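Local coordinates for protein ECXA (Escherichia coli, PDB 4L63) that probably cleaves peptide bonds as a zinc-dependent metallopeptidase of the metzincin type, at residues T5-E9 against Y205-R210; Y23-Y29 against F108-S114; I33-V37 against V64-F68; W71-I76 against V234-R238; R228-E232 against F250-G254. All coordinates share one frame; numbering follows the deposited sequence.

The five contacts illustrate how a probable zinc protease ties distant chain segments together around one metal held by His160, His164 and His170. Contacts 1, 2 and 4 each bring an aromatic side chain to its neighbourhood: those of Phe108 and Trp71 lie about 10 Å from the zinc ion and that of Tyr205 about 11 Å. Contact 4 is the hub. It touches contact 2 through the bond from Ile25 N to Met237 O (2.8 Å), meets contact 3 where Phe68 O packs on Ile76 CD1, and shares helix 228-239 with contact 5, whose centre is about 11 Å from its own. Contact 5 itself is remote from the metal, and contacts 1 and 3 lie on opposite sides of the chain's centre.

Contact 1. Residues T5-E9 against Y205-R210; sequences TPNEE and YDYIDR
Glu9 and Arg210 form the tight half of this contact, a salt bridge between the N-terminal loop and the first turn of helix 207-215. Arg210 NE lies 2.9 Å from Glu9 OE2, while a longer bond to OE1 and one from NH2 to OE2 are both weak. The two flat groups stand almost perpendicular, their planes 79° apart, and NE meets OE2 from above the carboxylate plane. Arg210 is bent at its second and third torsions, which folds the guanidinium back to the buried, extended Glu9. A water donating to both Glu9 OE1 and Arg210 O ties the carboxylate to the helix backbone as well. Glu9 CG rests against Tyr205 CE2 at 3.9 Å.

The other half is looser. Glu8 CG approaches Tyr205 OH to 3.3 Å, but its carboxylate turns aside, with OE1 paired to Lys11 and OE2 linked to the tyrosine hydroxyl through a water. Separately, Asp206 OD2 accepts from Asp209 N, the N-cap that starts helix 207-215. The Tyr205 side chain, about 8 Å from that of His170 and about 11 Å from the zinc ion, puts this surface clasp at the periphery of the metal site of a zincin-type fold.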
# COMPACT_ATOMS: atom_id res chain seq x y z
N THR A 5 -14.39 -5.32 -0.90
CA THR A 5 -14.90 -4.23 -1.73
C THR A 5 -13.93 -3.95 -2.87
O THR A 5 -12.74 -3.77 -2.64
CB THR A 5 -15.12 -2.97 -0.90
OG1 THR A 5 -15.99 -3.28 0.19
CG2 THR A 5 -15.74 -1.86 -1.74
N PRO A 6 -14.45 -3.93 -4.11
CA PRO A 6 -13.62 -3.61 -5.28
C PRO A 6 -12.99 -2.22 -5.17
O PRO A 6 -13.60 -1.33 -4.59
CB PRO A 6 -14.63 -3.67 -6.45
CG PRO A 6 -15.75 -4.51 -5.96
CD PRO A 6 -15.83 -4.29 -4.47
N ASN A 7 -11.79 -2.05 -5.70
CA ASN A 7 -11.11 -0.75 -5.62
C ASN A 7 -11.97 0.39 -6.14
O ASN A 7 -11.99 1.48 -5.56
CB ASN A 7 -9.79 -0.81 -6.39
CG ASN A 7 -8.74 -1.62 -5.66
OD1 ASN A 7 -8.87 -1.87 -4.45
ND2 ASN A 7 -7.70 -2.03 -6.37
N GLU A 8 -12.68 0.14 -7.23
CA GLU A 8 -13.48 1.20 -7.85
C GLU A 8 -14.55 1.75 -6.90
O GLU A 8 -14.94 2.91 -7.00
CB GLU A 8 -14.12 0.70 -9.15
CG GLU A 8 -14.89 1.78 -9.95
CD GLU A 8 -14.03 2.97 -10.36
OE1 GLU A 8 -12.78 2.84 -10.43
OE2 GLU A 8 -14.60 4.05 -10.63
N GLU A 9 -15.00 0.92 -5.96
CA GLU A 9 -16.01 1.37 -4.99
C GLU A 9 -15.41 2.02 -3.74
O GLU A 9 -16.14 2.54 -2.89
CB GLU A 9 -16.90 0.20 -4.57
CG GLU A 9 -17.73 -0.37 -5.72
CD GLU A 9 -18.55 -1.58 -5.29
OE1 GLU A 9 -18.93 -1.67 -4.11
OE2 GLU A 9 -18.80 -2.46 -6.15
N TYR A 205 -24.51 2.76 -9.44
CA TYR A 205 -24.53 1.82 -8.33
C TYR A 205 -25.76 2.02 -7.47
O TYR A 205 -26.29 3.13 -7.39
CB TYR A 205 -23.30 1.97 -7.43
CG TYR A 205 -21.97 1.90 -8.12
CD1 TYR A 205 -21.40 3.04 -8.68
CD2 TYR A 205 -21.24 0.71 -8.16
CE1 TYR A 205 -20.16 3.00 -9.29
CE2 TYR A 205 -20.00 0.66 -8.78
CZ TYR A 205 -19.47 1.80 -9.34
OH TYR A 205 -18.24 1.78 -9.95
N ASP A 206 -26.21 0.95 -6.82
CA ASP A 206 -27.13 1.07 -5.70
C ASP A 206 -26.34 0.82 -4.42
O ASP A 206 -25.89 -0.30 -4.17
CB ASP A 206 -28.30 0.09 -5.80
CG ASP A 206 -29.26 0.21 -4.63
OD1 ASP A 206 -29.95 1.25 -4.52
OD2 ASP A 206 -29.30 -0.72 -3.80
N TYR A 207 -26.17 1.88 -3.64
CA TYR A 207 -25.36 1.84 -2.42
C TYR A 207 -25.79 0.72 -1.47
O TYR A 207 -24.94 0.04 -0.89
CB TYR A 207 -25.43 3.19 -1.70
CG TYR A 207 -24.75 3.20 -0.35
CD1 TYR A 207 -23.36 3.18 -0.25
CD2 TYR A 207 -25.49 3.22 0.82
CE1 TYR A 207 -22.73 3.19 0.99
CE2 TYR A 207 -24.88 3.23 2.06
CZ TYR A 207 -23.50 3.21 2.14
OH TYR A 207 -22.89 3.22 3.37
N ILE A 208 -27.09 0.55 -1.30
CA ILE A 208 -27.60 -0.46 -0.38
C ILE A 208 -27.19 -1.85 -0.82
O ILE A 208 -26.71 -2.66 -0.03
CB ILE A 208 -29.13 -0.41 -0.25
CG1 ILE A 208 -29.57 0.95 0.27
CG2 ILE A 208 -29.62 -1.52 0.66
CD1 ILE A 208 -31.06 1.04 0.53
N ASP A 209 -27.38 -2.12 -2.11
CA ASP A 209 -27.02 -3.40 -2.70
C ASP A 209 -25.51 -3.66 -2.59
O ASP A 209 -25.09 -4.76 -2.26
CB ASP A 209 -27.46 -3.46 -4.16
CG ASP A 209 -27.41 -4.86 -4.72
OD1 ASP A 209 -27.89 -5.80 -4.04
OD2 ASP A 209 -26.91 -5.03 -5.85
N ARG A 210 -24.70 -2.64 -2.87
CA ARG A 210 -23.25 -2.80 -2.75
C ARG A 210 -22.84 -2.98 -1.29
O ARG A 210 -21.95 -3.77 -0.99
CB ARG A 210 -22.51 -1.61 -3.37
CG ARG A 210 -22.81 -1.38 -4.85
CD ARG A 210 -22.81 -2.70 -5.62
NE ARG A 210 -21.52 -3.37 -5.54
CZ ARG A 210 -21.34 -4.67 -5.77
NH1 ARG A 210 -22.38 -5.44 -6.09
NH2 ARG A 210 -20.13 -5.20 -5.68
O HOH W 1 -17.41 3.28 -11.83
O HOH W 2 -19.60 -4.08 -2.35

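Contact 2. Residues Y23-Y29 against F108-S114; sequences YNITSIY and FDPSGNS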
# COMPACT_ATOMS: atom_id res chain seq x y z
N TYR A 23 -10.16 22.30 -3.51
CA TYR A 23 -10.83 23.30 -2.71
C TYR A 23 -10.62 23.00 -1.22
O TYR A 23 -10.61 21.85 -0.79
CB TYR A 23 -12.32 23.39 -3.06
CG TYR A 23 -12.56 24.14 -4.35
CD1 TYR A 23 -12.53 25.53 -4.38
CD2 TYR A 23 -12.79 23.47 -5.55
CE1 TYR A 23 -12.73 26.23 -5.56
CE2 TYR A 23 -12.99 24.16 -6.74
CZ TYR A 23 -12.96 25.55 -6.73
OH TYR A 23 -13.16 26.25 -7.90
N ASN A 24 -10.38 24.06 -0.47
CA ASN A 24 -10.13 23.98 0.96
C ASN A 24 -11.41 24.31 1.71
O ASN A 24 -11.79 25.48 1.79
CB ASN A 24 -9.00 24.94 1.33
CG ASN A 24 -8.51 24.77 2.76
OD1 ASN A 24 -9.30 24.54 3.68
ND2 ASN A 24 -7.21 24.88 2.94
N ILE A 25 -12.08 23.30 2.25
CA ILE A 25 -13.38 23.54 2.87
C ILE A 25 -13.24 24.26 4.22
O ILE A 25 -14.21 24.81 4.74
CB ILE A 25 -14.20 22.24 3.05
CG1 ILE A 25 -13.51 21.27 4.02
CG2 ILE A 25 -14.48 21.58 1.70
CD1 ILE A 25 -14.40 20.13 4.46
N THR A 26 -12.03 24.27 4.77
CA THR A 26 -11.77 25.07 5.97
C THR A 26 -11.74 26.54 5.59
O THR A 26 -12.32 27.38 6.28
CB THR A 26 -10.43 24.68 6.65
OG1 THR A 26 -10.49 23.32 7.09
CG2 THR A 26 -10.17 25.58 7.86
N SER A 27 -11.08 26.86 4.48
CA SER A 27 -11.03 28.23 3.97
C SER A 27 -12.40 28.69 3.49
O SER A 27 -12.78 29.84 3.67
CB SER A 27 -10.02 28.35 2.83
OG SER A 27 -8.75 27.89 3.21
N ILE A 28 -13.14 27.77 2.87
CA ILE A 28 -14.43 28.10 2.27
C ILE A 28 -15.51 28.34 3.33
O ILE A 28 -16.25 29.32 3.25
CB ILE A 28 -14.90 26.99 1.30
CG1 ILE A 28 -13.99 26.95 0.06
CG2 ILE A 28 -16.33 27.22 0.88
CD1 ILE A 28 -14.23 25.75 -0.85
N TYR A 29 -15.60 27.46 4.32
CA TYR A 29 -16.67 27.55 5.31
C TYR A 29 -16.24 28.21 6.62
O TYR A 29 -17.08 28.63 7.42
CB TYR A 29 -17.22 26.15 5.61
CG TYR A 29 -17.83 25.47 4.40
CD1 TYR A 29 -18.75 26.13 3.59
CD2 TYR A 29 -17.50 24.16 4.08
CE1 TYR A 29 -19.31 25.51 2.49
CE2 TYR A 29 -18.06 23.52 2.99
CZ TYR A 29 -18.96 24.20 2.19
OH TYR A 29 -19.52 23.57 1.10
N PHE A 108 -22.13 22.80 -4.78
CA PHE A 108 -20.91 23.17 -4.07
C PHE A 108 -20.45 24.54 -4.50
O PHE A 108 -20.10 24.76 -5.67
CB PHE A 108 -19.80 22.14 -4.31
CG PHE A 108 -18.54 22.42 -3.53
CD1 PHE A 108 -18.47 22.13 -2.18
CD2 PHE A 108 -17.43 22.97 -4.15
CE1 PHE A 108 -17.30 22.38 -1.46
CE2 PHE A 108 -16.27 23.22 -3.45
CZ PHE A 108 -16.20 22.93 -2.09
N ASP A 109 -20.44 25.47 -3.55
CA ASP A 109 -20.10 26.86 -3.83
C ASP A 109 -18.85 27.29 -3.06
O ASP A 109 -18.87 27.39 -1.83
CB ASP A 109 -21.28 27.77 -3.48
CG ASP A 109 -20.95 29.24 -3.65
OD1 ASP A 109 -20.10 29.57 -4.51
OD2 ASP A 109 -21.54 30.06 -2.92
N PRO A 110 -17.76 27.56 -3.79
CA PRO A 110 -16.48 27.96 -3.19
C PRO A 110 -16.57 29.26 -2.39
O PRO A 110 -15.68 29.56 -1.59
CB PRO A 110 -15.57 28.13 -4.40
CG PRO A 110 -16.16 27.21 -5.44
CD PRO A 110 -17.64 27.32 -5.24
N SER A 111 -17.64 30.03 -2.59
CA SER A 111 -17.85 31.25 -1.82
C SER A 111 -18.39 30.94 -0.42
O SER A 111 -18.37 31.80 0.46
CB SER A 111 -18.81 32.19 -2.55
OG SER A 111 -18.20 32.74 -3.70
N GLY A 112 -18.87 29.72 -0.22
CA GLY A 112 -19.36 29.29 1.07
C GLY A 112 -20.86 29.03 1.11
O GLY A 112 -21.34 28.35 2.01
N ASN A 113 -21.59 29.58 0.14
CA ASN A 113 -23.03 29.39 0.08
C ASN A 113 -23.43 28.12 -0.67
O ASN A 113 -24.15 28.16 -1.67
CB ASN A 113 -23.71 30.60 -0.57
CG ASN A 113 -25.21 30.56 -0.43
OD1 ASN A 113 -25.74 30.03 0.55
ND2 ASN A 113 -25.92 31.11 -1.40
N SER A 114 -22.95 26.98 -0.17
CA SER A 114 -23.30 25.68 -0.73
C SER A 114 -24.72 25.33 -0.32
O SER A 114 -25.12 25.53 0.83
CB SER A 114 -22.32 24.61 -0.26
OG SER A 114 -21.06 24.78 -0.88
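Phe108 turns its ring edge to the face of Tyr23 in an offset edge-to-face pair, centroids 5.8 Å apart and planes at 67°. A first torsion of -176° carries the phenylalanine ring opposite its backbone N, which lets that edge reach Tyr23. Pro110 CG packs on Tyr23 CE1 at 3.6 Å. Ile28 CD1 meets Phe108 CZ at 3.7 Å, while its CG2 lies against Pro110 O and Gly112 CA. Ser114 OG donates to Tyr29 OH (2.8 Å) near the plane of the tyrosine ring, and Tyr29 OH is also bonded to Ile165 O. The segment 108-114 connects antiparallel strands 104-107 and 115-119, as in the metzincin fold, where an antiparallel edge strand borders the active-site cleft; the Phe108 side chain is about 6 Å from that of the zinc ligand His164.

One shell out, Asp109 N donates almost straight (177°) to Ser114 OG at 2.8 Å, fixing the hydroxyl that Tyr29 uses. A type I turn from Asp109 to Gly112 shapes the loop, and Asp109 OD1 accepts from Ser111 N as an Asx turn. Across from it, Asn24 N-caps helix 25-29 through Ser27 N, and Tyr23 OH is bonded to His180 O.

Contact 3. Residues I33-V37 against V64-F68; sequences INYTV and VREAF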
# COMPACT_ATOMS: atom_id res chain seq x y z
N ILE A 33 -18.49 24.78 10.34
CA ILE A 33 -19.46 24.87 9.25
C ILE A 33 -20.84 25.29 9.75
O ILE A 33 -21.58 24.50 10.35
CB ILE A 33 -19.55 23.53 8.48
CG1 ILE A 33 -18.21 23.25 7.79
CG2 ILE A 33 -20.69 23.57 7.47
CD1 ILE A 33 -18.21 21.99 6.93
N ASN A 34 -21.17 26.55 9.48
CA ASN A 34 -22.44 27.12 9.88
C ASN A 34 -23.51 26.77 8.85
O ASN A 34 -23.29 26.96 7.66
CB ASN A 34 -22.29 28.64 10.01
CG ASN A 34 -21.75 29.06 11.36
OD1 ASN A 34 -21.73 28.28 12.32
ND2 ASN A 34 -21.21 30.27 11.42
N TYR A 35 -24.65 26.25 9.28
CA TYR A 35 -25.67 25.87 8.31
C TYR A 35 -27.10 26.14 8.77
O TYR A 35 -27.39 26.10 9.97
CB TYR A 35 -25.51 24.39 7.95
CG TYR A 35 -25.83 23.43 9.07
CD1 TYR A 35 -24.87 23.07 10.00
CD2 TYR A 35 -27.10 22.86 9.18
CE1 TYR A 35 -25.15 22.18 11.02
CE2 TYR A 35 -27.39 21.98 10.19
CZ TYR A 35 -26.42 21.64 11.11
OH TYR A 35 -26.71 20.75 12.12
N THR A 36 -27.98 26.41 7.81
CA THR A 36 -29.38 26.69 8.11
C THR A 36 -30.29 25.54 7.69
O THR A 36 -30.08 24.91 6.65
CB THR A 36 -29.87 27.99 7.42
OG1 THR A 36 -30.05 27.75 6.02
CG2 THR A 36 -28.87 29.12 7.62
N VAL A 37 -31.29 25.25 8.52
CA VAL A 37 -32.28 24.21 8.23
C VAL A 37 -33.69 24.67 8.60
O VAL A 37 -34.02 24.83 9.77
CB VAL A 37 -31.96 22.90 8.99
CG1 VAL A 37 -33.05 21.87 8.73
CG2 VAL A 37 -30.61 22.35 8.58
N VAL A 64 -30.13 16.21 9.30
CA VAL A 64 -28.94 16.97 8.97
C VAL A 64 -27.99 16.88 10.16
O VAL A 64 -26.77 16.74 9.98
CB VAL A 64 -29.25 18.43 8.63
CG1 VAL A 64 -27.98 19.19 8.30
CG2 VAL A 64 -30.22 18.50 7.46
N ARG A 65 -28.57 16.95 11.36
CA ARG A 65 -27.85 16.76 12.62
C ARG A 65 -27.07 15.46 12.62
O ARG A 65 -25.85 15.44 12.80
CB ARG A 65 -28.83 16.78 13.80
CG ARG A 65 -28.19 17.10 15.15
CD ARG A 65 -28.96 18.16 15.90
NE ARG A 65 -30.13 17.63 16.61
CZ ARG A 65 -31.39 17.92 16.31
NH1 ARG A 65 -31.66 18.73 15.29
NH2 ARG A 65 -32.39 17.41 17.02
N GLU A 66 -27.79 14.36 12.42
CA GLU A 66 -27.22 13.02 12.55
C GLU A 66 -26.22 12.73 11.44
O GLU A 66 -25.18 12.12 11.68
CB GLU A 66 -28.34 11.97 12.54
CG GLU A 66 -27.94 10.60 13.06
CD GLU A 66 -27.20 9.77 12.02
OE1 GLU A 66 -27.39 10.02 10.81
OE2 GLU A 66 -26.44 8.86 12.42
N ALA A 67 -26.54 13.18 10.23
CA ALA A 67 -25.71 12.93 9.06
C ALA A 67 -24.35 13.61 9.19
O ALA A 67 -23.34 13.06 8.75
CB ALA A 67 -26.41 13.41 7.80
N PHE A 68 -24.37 14.80 9.74
CA PHE A 68 -23.17 15.59 9.97
C PHE A 68 -22.25 14.94 10.97
O PHE A 68 -21.05 15.04 10.90
CB PHE A 68 -23.54 16.98 10.43
CG PHE A 68 -23.39 18.02 9.38
CD1 PHE A 68 -24.41 18.90 9.11
CD2 PHE A 68 -22.22 18.13 8.67
CE1 PHE A 68 -24.28 19.86 8.14
CE2 PHE A 68 -22.08 19.08 7.70
CZ PHE A 68 -23.11 19.95 7.44
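Tyr35 and Phe68 supply the aromatic part of this contact between strand 33-36 and helix 60-70. Phe68 CE1 sits over the centre of the Tyr35 ring, 3.7 Å above its plane, the two side chains running alongside each other with opposite headings. The planes are tilted by 39° and the centroids lie 4.9 Å apart, an inclined meeting of the two rings. Tyr35 owes its pose to a first torsion of 68°, with CG placed between the backbone N and the carbonyl carbon, so that the ring reaches inward from the strand.

The aliphatic contacts frame this pair. Val64 CG1 comes to 3.4 Å from Tyr35 CE2, approaching obliquely on the same side of the ring as Phe68. Val64 CG2 and Val37 CG2 meet tip to tip at 4.0 Å, and the same Val37 methyl also lies at the edge of the Tyr35 ring, in its plane. At the other end, Ile33 CG2 touches Phe68 CZ more loosely, at 4.4 Å.

Charged groups stay at the margin. Tyr35 OH comes no nearer to Arg65 than 4.2 Å, at its CA, and that guanidinium pairs with Asp62 instead.

Strand and helix run nearly antiparallel, at 156°, with axes 11.7 Å apart. Strand 33-36 lies between the parallel strands 78-80 and 91-96. Its connection to 78-80 runs through helix 60-70 in the manner of a beta-alpha-beta crossover, with strands 41-44 and 56-59 on the way. Ala67 and Phe68 rest on Ile162 of helix 146-165, which carries His160 and His164.

Contact 4. Residues W71-I76 against V234-R238; sequences WAPSGI and VRVMR
Trp71 opens the contact by setting CZ3 of its indole against Val234 CG2 at 3.6 Å, with the two side chains crossing at about a right angle; its NE1 is bonded to Lys159 O. Trp71 O accepts both Ser74 N and Ser74 OG, the latter at 2.7 Å and nearly in line with the carbonyl, and this closes the 3-10 turn that follows. Pro73 O then comes within 3.0 Å of Arg235 NH2. Ser74 is the pivot. With OG between its backbone N and carbonyl carbon (chi1 71°), OG and CB rest on Val234 CG1, and its carbonyl faces two arginines: Arg238 NH1 gives Ser74 O a weak, poorly directed bond, its 2.6 Å doubtful, and the same oxygen lies 3.3 Å above the guanidinium plane of Arg235. Gly75, with its positive phi, places its own O over the centre of the Arg238 guanidinium. Ile76 finishes the walk, its CG2 packing on Arg238 CD at 3.7 Å and on Val234 CG1. The two arginines beside these turn carbonyls probably offset their partial negative charge. The whole docks the loop after helix 60-70 onto helix 228-239, consistent with the C-terminal helix of a metzincin lower subdomain.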
# COMPACT_ATOMS: atom_id res chain seq x y z
N TRP A 71 -20.03 12.25 9.69
CA TRP A 71 -18.83 12.72 9.01
C TRP A 71 -17.83 13.33 9.99
O TRP A 71 -16.71 13.67 9.61
CB TRP A 71 -19.20 13.74 7.92
CG TRP A 71 -19.88 13.16 6.73
CD1 TRP A 71 -21.23 13.05 6.51
CD2 TRP A 71 -19.24 12.59 5.57
NE1 TRP A 71 -21.46 12.46 5.29
CE2 TRP A 71 -20.26 12.17 4.69
CE3 TRP A 71 -17.91 12.41 5.19
CZ2 TRP A 71 -19.99 11.57 3.47
CZ3 TRP A 71 -17.64 11.81 3.97
CH2 TRP A 71 -18.68 11.40 3.12
N ALA A 72 -18.25 13.44 11.25
CA ALA A 72 -17.42 14.02 12.31
C ALA A 72 -16.02 13.39 12.49
O ALA A 72 -15.08 14.10 12.85
CB ALA A 72 -18.18 13.95 13.64
N PRO A 73 -15.87 12.06 12.24
CA PRO A 73 -14.51 11.50 12.29
C PRO A 73 -13.48 12.17 11.36
O PRO A 73 -12.28 11.98 11.55
CB PRO A 73 -14.73 10.04 11.87
CG PRO A 73 -16.09 9.73 12.37
CD PRO A 73 -16.89 11.00 12.21
N SER A 74 -13.95 12.94 10.38
CA SER A 74 -13.05 13.67 9.49
C SER A 74 -12.42 14.89 10.18
O SER A 74 -11.44 15.44 9.68
CB SER A 74 -13.78 14.11 8.23
OG SER A 74 -14.69 15.15 8.54
N GLY A 75 -12.99 15.31 11.31
CA GLY A 75 -12.41 16.40 12.09
C GLY A 75 -13.14 17.71 11.89
O GLY A 75 -12.84 18.71 12.54
N ILE A 76 -14.17 17.65 11.05
CA ILE A 76 -15.06 18.78 10.81
C ILE A 76 -15.91 19.08 12.01
O ILE A 76 -16.28 18.19 12.76
CB ILE A 76 -16.05 18.52 9.67
CG1 ILE A 76 -16.81 17.23 9.89
CG2 ILE A 76 -15.34 18.52 8.34
CD1 ILE A 76 -18.26 17.29 9.52
N VAL A 234 -12.30 13.68 3.12
CA VAL A 234 -12.68 14.97 3.70
C VAL A 234 -11.51 15.60 4.47
O VAL A 234 -11.33 16.82 4.45
CB VAL A 234 -13.93 14.84 4.60
CG1 VAL A 234 -14.25 16.17 5.28
CG2 VAL A 234 -15.11 14.39 3.76
N ARG A 235 -10.71 14.78 5.15
CA ARG A 235 -9.48 15.28 5.79
C ARG A 235 -8.57 15.99 4.79
O ARG A 235 -7.96 17.00 5.12
CB ARG A 235 -8.69 14.15 6.44
CG ARG A 235 -9.25 13.69 7.75
CD ARG A 235 -8.25 12.87 8.55
NE ARG A 235 -8.83 12.54 9.84
CZ ARG A 235 -8.91 13.39 10.85
NH1 ARG A 235 -8.41 14.62 10.72
NH2 ARG A 235 -9.46 13.03 12.00
N VAL A 236 -8.48 15.45 3.58
CA VAL A 236 -7.75 16.11 2.51
C VAL A 236 -8.42 17.44 2.13
O VAL A 236 -7.74 18.46 2.00
CB VAL A 236 -7.64 15.21 1.27
CG1 VAL A 236 -7.08 15.99 0.09
CG2 VAL A 236 -6.76 14.00 1.58
N MET A 237 -9.75 17.42 1.99
CA MET A 237 -10.50 18.61 1.59
C MET A 237 -10.46 19.68 2.68
O MET A 237 -10.65 20.86 2.39
CB MET A 237 -11.96 18.27 1.28
CG MET A 237 -12.16 17.27 0.13
SD MET A 237 -11.20 17.63 -1.36
CE MET A 237 -11.96 19.16 -1.91
N ARG A 238 -10.21 19.27 3.92
CA ARG A 238 -10.09 20.23 5.02
C ARG A 238 -8.77 20.99 4.96
O ARG A 238 -8.67 22.08 5.51
CB ARG A 238 -10.21 19.55 6.38
CG ARG A 238 -11.61 19.11 6.74
CD ARG A 238 -11.62 18.40 8.07
NE ARG A 238 -11.13 19.25 9.16
CZ ARG A 238 -10.37 18.82 10.15
NH1 ARG A 238 -10.00 17.54 10.20
NH2 ARG A 238 -9.97 19.66 11.10

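Contact 5. Residues R228-E232 against F250-G254; sequences RNDIE and FSCLG
After helix 246-249 the chain leaves helical geometry at Phe250, and Ser251 then passes helix 228-239 with its CA 6.7 Å from that of Glu232. The arrangement is a disulfide-pinned C-terminal tail laid across the start of a helix, for the next residue, Cys252, is joined to Cys189. Arg228 does the gripping. Its guanidinium meets Ser251 end-on with two nitrogens: NH1 donates to OG at 2.9 Å and 170°, and NH2 to the backbone O at 3.0 Å. Both acceptors lie within a few degrees of the guanidinium plane, although NH2 sits well above the plane of the Ser251 carbonyl. The serine presents the pair because its OG stands between the backbone N and the carbonyl carbon, chi1 69°, close to its own O.

Further bonds hold the fork in place. Arg228 NH1 also donates to Asn229 OD1 at 3.0 Å, an oxygen that also accepts from Gln194 NE2, and Ser251 OG is bonded to Ala187 O. Glu232 supplies the apolar part: its CB touches Ser251 CB at 3.9 Å, while its CG lies over one face of the Arg228 guanidinium. On the tail side, Cys252 CB comes to 4.0 Å from Arg228 NH2.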
# COMPACT_ATOMS: atom_id res chain seq x y z
N ARG A 228 -14.12 4.45 5.46
CA ARG A 228 -12.80 4.92 5.90
C ARG A 228 -12.21 5.90 4.89
O ARG A 228 -11.74 6.97 5.27
CB ARG A 228 -11.83 3.75 6.09
CG ARG A 228 -10.46 4.22 6.60
CD ARG A 228 -9.32 3.52 5.88
NE ARG A 228 -8.01 4.02 6.30
CZ ARG A 228 -7.23 4.79 5.54
NH1 ARG A 228 -7.64 5.16 4.32
NH2 ARG A 228 -6.05 5.19 6.00
N ASN A 229 -12.25 5.54 3.61
CA ASN A 229 -11.66 6.42 2.60
C ASN A 229 -12.46 7.72 2.43
O ASN A 229 -11.87 8.77 2.15
CB ASN A 229 -11.52 5.69 1.26
CG ASN A 229 -10.40 4.66 1.28
OD1 ASN A 229 -9.75 4.48 2.30
ND2 ASN A 229 -10.17 4.00 0.16
N ASP A 230 -13.78 7.65 2.58
CA ASP A 230 -14.61 8.86 2.54
C ASP A 230 -14.14 9.86 3.60
O ASP A 230 -14.02 11.06 3.33
CB ASP A 230 -16.09 8.53 2.79
CG ASP A 230 -16.75 7.85 1.61
OD1 ASP A 230 -16.25 7.99 0.47
OD2 ASP A 230 -17.78 7.18 1.83
N ILE A 231 -13.88 9.35 4.80
CA ILE A 231 -13.43 10.19 5.92
C ILE A 231 -12.06 10.79 5.63
O ILE A 231 -11.84 11.98 5.84
CB ILE A 231 -13.38 9.38 7.23
CG1 ILE A 231 -14.78 8.90 7.63
CG2 ILE A 231 -12.74 10.19 8.34
CD1 ILE A 231 -15.78 10.03 7.88
N GLU A 232 -11.13 9.97 5.13
CA GLU A 232 -9.81 10.47 4.76
C GLU A 232 -9.89 11.48 3.61
O GLU A 232 -9.08 12.41 3.54
CB GLU A 232 -8.90 9.31 4.37
CG GLU A 232 -8.50 8.44 5.55
CD GLU A 232 -7.93 9.25 6.70
OE1 GLU A 232 -6.99 10.03 6.47
OE2 GLU A 232 -8.43 9.10 7.83
N PHE A 250 -2.72 10.01 -1.49
CA PHE A 250 -2.67 8.70 -0.83
C PHE A 250 -2.97 8.81 0.65
O PHE A 250 -2.52 9.75 1.29
CB PHE A 250 -1.31 8.04 -1.01
CG PHE A 250 -0.85 7.97 -2.43
CD1 PHE A 250 -1.41 7.06 -3.31
CD2 PHE A 250 0.18 8.79 -2.88
CE1 PHE A 250 -0.97 6.99 -4.61
CE2 PHE A 250 0.61 8.72 -4.19
CZ PHE A 250 0.03 7.83 -5.05
N SER A 251 -3.71 7.85 1.20
CA SER A 251 -4.00 7.89 2.64
C SER A 251 -3.50 6.65 3.39
O SER A 251 -3.71 6.55 4.60
CB SER A 251 -5.51 8.05 2.88
OG SER A 251 -6.22 6.88 2.50
N CYS A 252 -2.84 5.72 2.70
CA CYS A 252 -2.22 4.60 3.43
C CYS A 252 -1.00 4.04 2.70
O CYS A 252 -0.71 2.85 2.80
CB CYS A 252 -3.26 3.48 3.69
SG CYS A 252 -3.78 2.44 2.27
N LEU A 253 -0.26 4.90 2.00
CA LEU A 253 0.86 4.42 1.19
C LEU A 253 2.01 3.95 2.08
O LEU A 253 2.84 3.14 1.65
CB LEU A 253 1.36 5.50 0.23
CG LEU A 253 2.32 4.97 -0.85
CD1 LEU A 253 1.67 3.82 -1.60
CD2 LEU A 253 2.72 6.10 -1.81
N GLY A 254 2.05 4.43 3.31
CA GLY A 254 3.03 3.96 4.29
C GLY A 254 3.03 2.44 4.40
O GLY A 254 4.07 1.83 4.69